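Long-range contact in peptide ABC transporter permease (Staphylococcus hominis, PDB 6EXS), which probably couples proton flow to the uptake of peptides across the cell membrane, including the thioalcohol-conjugated peptides that are precursors of human axillary malodour: residues A[292-303]-A[437-448]. Numbering follows the deposited sequence.
Sequences FILGMLFWSIQE and WLLTNASAQAIN. With C3H (2-[[(2~{R})-2-azanyl-3-[(3~{S})-3-methyl-1-oxidanyl-hexan-3-yl]sulfanyl-propanoyl]amino]ethanoic acid), chain O.
The axes of 292-302 and 437-448 cross at -49° with 8.0 Å at closest approach, and Met296 and Thr440 have the nearest CA atoms, 4.6 Å apart; Met296 CA also points its hydrogen at Thr440 O. Thr440 is a knob among Phe292, Gly295, Met296 and Trp299: its methyl CG2 lies 3.5 Å from Phe292 CD2, while OG1 bonds back to Trp437 O. One turn on from Thr440, Ala444 CB lies 3.3 Å from Met296 O. Trp299 is the reciprocal knob, seated among Trp437, Thr440, Asn441 and Ala444, with Thr440 OG1 and Trp437 CH2 at its indole edge. Asn441 covers one face, its ND2 3.2 Å from Trp299 CD2, the amide turned 67° from the ring; Phe298 backs the opposite face. Asn441 (chi1 -166°, CG anti to the backbone N) reaches across the indole and donates an ND2 N-H to the anti lone pair of Glu303 OE2, 2.9 Å away. The Glu303 carboxylate stacks almost parallel on the Gln445 amide, and its OE1 has a long, weak ion pair with Arg36. Asn448 grips Ser300 twice: ND2 donates to Ser300 O (3.0 Å) and OD1 accepts from Ser300 OG (2.9 Å), as well as from Gln304. Gln302, next to Glu303, lines the conjugated-peptide pocket, which places this polar end of a tightly packed transmembrane helix pair at the edge of the central binding site of a major facilitator superfamily transporter.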
loop_
_atom_site.group_PDB
_atom_site.type_symbol
_atom_site.label_atom_id
_atom_site.label_comp_id
_atom_site.label_asym_id
_atom_site.label_seq_id
_atom_site.Cartn_x
_atom_site.Cartn_y
_atom_site.Cartn_z
ATOM N N PHE A 292 -12.200 -4.898 -10.253
ATOM C CA PHE A 292 -12.027 -3.786 -9.315
ATOM C C PHE A 292 -12.690 -4.125 -7.960
ATOM O O PHE A 292 -12.071 -3.908 -6.916
ATOM C CB PHE A 292 -12.561 -2.443 -9.879
ATOM C CG PHE A 292 -12.247 -1.271 -8.971
ATOM C CD1 PHE A 292 -13.091 -0.942 -7.912
ATOM C CD2 PHE A 292 -11.078 -0.535 -9.138
ATOM C CE1 PHE A 292 -12.760 0.088 -7.028
ATOM C CE2 PHE A 292 -10.750 0.497 -8.253
ATOM C CZ PHE A 292 -11.589 0.796 -7.201
ATOM N N ILE A 293 -13.939 -4.652 -7.994
ATOM C CA ILE A 293 -14.709 -5.088 -6.821
ATOM C C ILE A 293 -13.938 -6.232 -6.127
ATOM O O ILE A 293 -13.660 -6.121 -4.933
ATOM C CB ILE A 293 -16.184 -5.485 -7.172
ATOM C CG1 ILE A 293 -16.890 -4.451 -8.101
ATOM C CG2 ILE A 293 -17.022 -5.773 -5.916
ATOM C CD1 ILE A 293 -17.063 -2.964 -7.572
ATOM N N LEU A 294 -13.543 -7.287 -6.884
ATOM C CA LEU A 294 -12.780 -8.419 -6.355
ATOM C C LEU A 294 -11.479 -7.969 -5.695
ATOM O O LEU A 294 -11.166 -8.442 -4.591
ATOM C CB LEU A 294 -12.507 -9.494 -7.429
ATOM C CG LEU A 294 -13.703 -10.343 -7.924
ATOM C CD1 LEU A 294 -13.247 -11.378 -8.930
ATOM C CD2 LEU A 294 -14.417 -11.053 -6.787
ATOM N N GLY A 295 -10.773 -7.029 -6.346
ATOM C CA GLY A 295 -9.531 -6.430 -5.852
ATOM C C GLY A 295 -9.726 -5.625 -4.576
ATOM O O GLY A 295 -8.925 -5.724 -3.648
ATOM N N MET A 296 -10.818 -4.845 -4.517
ATOM C CA MET A 296 -11.187 -4.019 -3.370
ATOM C C MET A 296 -11.507 -4.902 -2.148
ATOM O O MET A 296 -11.003 -4.625 -1.055
ATOM C CB MET A 296 -12.382 -3.119 -3.732
ATOM C CG MET A 296 -12.400 -1.817 -2.985
ATOM S SD MET A 296 -13.613 -0.630 -3.621
ATOM C CE MET A 296 -15.148 -1.393 -3.061
ATOM N N LEU A 297 -12.315 -5.982 -2.353
ATOM C CA LEU A 297 -12.700 -6.953 -1.328
ATOM C C LEU A 297 -11.468 -7.668 -0.771
ATOM O O LEU A 297 -11.430 -7.971 0.427
ATOM C CB LEU A 297 -13.694 -8.001 -1.874
ATOM C CG LEU A 297 -15.126 -7.578 -2.219
ATOM C CD1 LEU A 297 -15.781 -8.624 -3.071
ATOM C CD2 LEU A 297 -15.970 -7.323 -0.958
ATOM N N PHE A 298 -10.459 -7.934 -1.631
ATOM C CA PHE A 298 -9.217 -8.585 -1.195
ATOM C C PHE A 298 -8.398 -7.672 -0.275
ATOM O O PHE A 298 -7.994 -8.112 0.806
ATOM C CB PHE A 298 -8.344 -9.065 -2.379
ATOM C CG PHE A 298 -7.044 -9.629 -1.858
ATOM C CD1 PHE A 298 -6.966 -10.946 -1.422
ATOM C CD2 PHE A 298 -5.938 -8.808 -1.667
ATOM C CE1 PHE A 298 -5.804 -11.434 -0.842
ATOM C CE2 PHE A 298 -4.777 -9.301 -1.085
ATOM C CZ PHE A 298 -4.727 -10.602 -0.662
ATOM N N TRP A 299 -8.111 -6.421 -0.727
ATOM C CA TRP A 299 -7.316 -5.463 0.042
ATOM C C TRP A 299 -8.018 -4.974 1.295
ATOM O O TRP A 299 -7.329 -4.591 2.233
ATOM C CB TRP A 299 -6.816 -4.290 -0.810
ATOM C CG TRP A 299 -5.904 -4.707 -1.914
ATOM C CD1 TRP A 299 -6.148 -4.616 -3.253
ATOM C CD2 TRP A 299 -4.634 -5.359 -1.780
ATOM N NE1 TRP A 299 -5.096 -5.141 -3.963
ATOM C CE2 TRP A 299 -4.150 -5.603 -3.085
ATOM C CE3 TRP A 299 -3.827 -5.704 -0.684
ATOM C CZ2 TRP A 299 -2.912 -6.212 -3.323
ATOM C CZ3 TRP A 299 -2.606 -6.309 -0.914
ATOM C CH2 TRP A 299 -2.160 -6.569 -2.220
ATOM N N SER A 300 -9.362 -5.023 1.348
ATOM C CA SER A 300 -10.097 -4.611 2.558
ATOM C C SER A 300 -9.711 -5.536 3.716
ATOM O O SER A 300 -9.258 -5.057 4.754
ATOM C CB SER A 300 -11.607 -4.617 2.316
ATOM O OG SER A 300 -12.330 -4.393 3.516
ATOM N N ILE A 301 -9.799 -6.862 3.478
ATOM C CA ILE A 301 -9.438 -7.908 4.427
ATOM C C ILE A 301 -7.926 -7.933 4.644
ATOM O O ILE A 301 -7.489 -7.889 5.793
ATOM C CB ILE A 301 -10.043 -9.279 4.038
ATOM C CG1 ILE A 301 -11.592 -9.231 4.202
ATOM C CG2 ILE A 301 -9.425 -10.410 4.891
ATOM C CD1 ILE A 301 -12.362 -10.437 3.690
ATOM N N GLN A 302 -7.132 -7.934 3.554
ATOM C CA GLN A 302 -5.666 -7.927 3.648
ATOM C C GLN A 302 -5.095 -6.724 4.443
ATOM O O GLN A 302 -4.280 -6.930 5.334
ATOM C CB GLN A 302 -5.024 -8.025 2.254
ATOM C CG GLN A 302 -3.565 -8.472 2.260
ATOM C CD GLN A 302 -2.583 -7.377 2.607
ATOM O OE1 GLN A 302 -2.802 -6.193 2.378
ATOM N NE2 GLN A 302 -1.454 -7.756 3.148
ATOM N N GLU A 303 -5.507 -5.488 4.130
ATOM C CA GLU A 303 -4.988 -4.307 4.831
ATOM C C GLU A 303 -5.461 -4.194 6.296
ATOM O O GLU A 303 -4.967 -3.333 7.036
ATOM C CB GLU A 303 -5.277 -3.023 4.054
ATOM C CG GLU A 303 -4.511 -2.894 2.744
ATOM C CD GLU A 303 -3.054 -2.487 2.835
ATOM O OE1 GLU A 303 -2.508 -2.425 3.962
ATOM O OE2 GLU A 303 -2.454 -2.231 1.767
ATOM N N TRP A 437 -5.963 0.126 -10.759
ATOM C CA TRP A 437 -5.449 -1.020 -9.980
ATOM C C TRP A 437 -4.885 -0.542 -8.612
ATOM O O TRP A 437 -5.022 -1.240 -7.610
ATOM C CB TRP A 437 -4.460 -1.926 -10.765
ATOM C CG TRP A 437 -3.574 -2.768 -9.880
ATOM C CD1 TRP A 437 -2.250 -2.559 -9.622
ATOM C CD2 TRP A 437 -3.989 -3.838 -9.005
ATOM N NE1 TRP A 437 -1.807 -3.440 -8.659
ATOM C CE2 TRP A 437 -2.854 -4.232 -8.258
ATOM C CE3 TRP A 437 -5.215 -4.484 -8.757
ATOM C CZ2 TRP A 437 -2.895 -5.280 -7.327
ATOM C CZ3 TRP A 437 -5.262 -5.500 -7.809
ATOM C CH2 TRP A 437 -4.111 -5.895 -7.116
ATOM N N LEU A 438 -4.316 0.671 -8.574
ATOM C CA LEU A 438 -3.805 1.308 -7.360
ATOM C C LEU A 438 -4.983 1.722 -6.446
ATOM O O LEU A 438 -4.873 1.643 -5.218
ATOM C CB LEU A 438 -2.974 2.528 -7.765
ATOM C CG LEU A 438 -1.926 3.050 -6.786
ATOM C CD1 LEU A 438 -0.913 1.968 -6.390
ATOM C CD2 LEU A 438 -1.176 4.168 -7.410
ATOM N N LEU A 439 -6.122 2.111 -7.061
ATOM C CA LEU A 439 -7.344 2.483 -6.368
ATOM C C LEU A 439 -8.063 1.294 -5.728
ATOM O O LEU A 439 -8.808 1.510 -4.777
ATOM C CB LEU A 439 -8.287 3.298 -7.264
ATOM C CG LEU A 439 -8.047 4.814 -7.248
ATOM C CD1 LEU A 439 -8.850 5.495 -8.317
ATOM C CD2 LEU A 439 -8.376 5.430 -5.883
ATOM N N THR A 440 -7.818 0.039 -6.191
ATOM C CA THR A 440 -8.406 -1.145 -5.542
ATOM C C THR A 440 -7.908 -1.181 -4.095
ATOM O O THR A 440 -8.659 -1.585 -3.216
ATOM C CB THR A 440 -8.111 -2.471 -6.284
ATOM O OG1 THR A 440 -6.724 -2.803 -6.222
ATOM C CG2 THR A 440 -8.578 -2.470 -7.722
ATOM N N ASN A 441 -6.665 -0.688 -3.848
ATOM C CA ASN A 441 -6.056 -0.607 -2.519
ATOM C C ASN A 441 -6.414 0.694 -1.786
ATOM O O ASN A 441 -6.815 0.639 -0.619
ATOM C CB ASN A 441 -4.544 -0.844 -2.563
ATOM C CG ASN A 441 -3.966 -1.095 -1.186
ATOM O OD1 ASN A 441 -3.647 -0.166 -0.431
ATOM N ND2 ASN A 441 -3.877 -2.355 -0.806
ATOM N N ALA A 442 -6.302 1.854 -2.472
ATOM C CA ALA A 442 -6.651 3.173 -1.925
ATOM C C ALA A 442 -8.126 3.237 -1.470
ATOM O O ALA A 442 -8.400 3.738 -0.382
ATOM C CB ALA A 442 -6.366 4.258 -2.948
ATOM N N SER A 443 -9.057 2.690 -2.280
ATOM C CA SER A 443 -10.486 2.624 -1.958
ATOM C C SER A 443 -10.780 1.632 -0.830
ATOM O O SER A 443 -11.578 1.963 0.044
ATOM C CB SER A 443 -11.310 2.268 -3.188
ATOM O OG SER A 443 -11.150 3.282 -4.157
ATOM N N ALA A 444 -10.146 0.428 -0.844
ATOM C CA ALA A 444 -10.331 -0.582 0.210
ATOM C C ALA A 444 -9.921 -0.024 1.575
ATOM O O ALA A 444 -10.660 -0.197 2.533
ATOM C CB ALA A 444 -9.536 -1.835 -0.104
ATOM N N GLN A 445 -8.779 0.690 1.644
ATOM C CA GLN A 445 -8.273 1.344 2.851
ATOM C C GLN A 445 -9.169 2.512 3.300
ATOM O O GLN A 445 -9.299 2.755 4.510
ATOM C CB GLN A 445 -6.814 1.797 2.654
ATOM C CG GLN A 445 -5.771 0.689 2.843
ATOM C CD GLN A 445 -5.492 0.390 4.304
ATOM O OE1 GLN A 445 -6.364 -0.075 5.057
ATOM N NE2 GLN A 445 -4.253 0.596 4.727
ATOM N N ALA A 446 -9.811 3.209 2.321
ATOM C CA ALA A 446 -10.761 4.313 2.546
ATOM C C ALA A 446 -12.042 3.797 3.192
ATOM O O ALA A 446 -12.564 4.458 4.086
ATOM C CB ALA A 446 -11.086 5.014 1.240
ATOM N N ILE A 447 -12.548 2.617 2.753
ATOM C CA ILE A 447 -13.732 1.967 3.336
ATOM C C ILE A 447 -13.353 1.464 4.752
ATOM O O ILE A 447 -14.122 1.655 5.701
ATOM C CB ILE A 447 -14.297 0.815 2.431
ATOM C CG1 ILE A 447 -14.521 1.233 0.939
ATOM C CG2 ILE A 447 -15.558 0.193 3.014
ATOM C CD1 ILE A 447 -15.321 2.496 0.624
ATOM N N ASN A 448 -12.153 0.852 4.884
ATOM C CA ASN A 448 -11.612 0.337 6.151
ATOM C C ASN A 448 -11.620 1.350 7.310
ATOM O O ASN A 448 -11.910 0.956 8.439
ATOM C CB ASN A 448 -10.216 -0.243 5.958
ATOM C CG ASN A 448 -10.205 -1.607 5.340
ATOM O OD1 ASN A 448 -11.239 -2.267 5.234
ATOM N ND2 ASN A 448 -9.029 -2.060 4.905
HETATM O O2 C3H O . 4.462 -4.105 0.789
HETATM C C11 C3H O . 4.444 -5.283 0.775
HETATM O O3 C3H O . 4.270 -5.982 -0.292
HETATM C C10 C3H O . 4.559 -6.159 1.989
HETATM N N1 C3H O . 4.064 -5.534 3.192
HETATM C C9 C3H O . 2.785 -5.588 3.524
HETATM O O1 C3H O . 1.882 -5.314 2.749
HETATM C C8 C3H O . 2.431 -6.023 4.908
HETATM N N C3H O . 3.616 -5.946 5.751
HETATM C C7 C3H O . 1.361 -5.110 5.509
HETATM S S C3H O . -0.343 -5.727 5.539
HETATM C C3 C3H O . -0.523 -7.187 6.697
HETATM C C4 C3H O . -0.287 -6.654 8.086
HETATM C C5 C3H O . 0.458 -8.268 6.223
HETATM C C6 C3H O . 0.655 -9.466 7.124
HETATM O O C3H O . 1.967 -9.582 7.570
HETATM C C2 C3H O . -1.927 -7.781 6.613
HETATM C C1 C3H O . -2.002 -9.217 6.124
HETATM C C C3H O . -3.421 -9.714 6.089
HETATM O O HOH W 1 -4.312 -0.265 8.067
#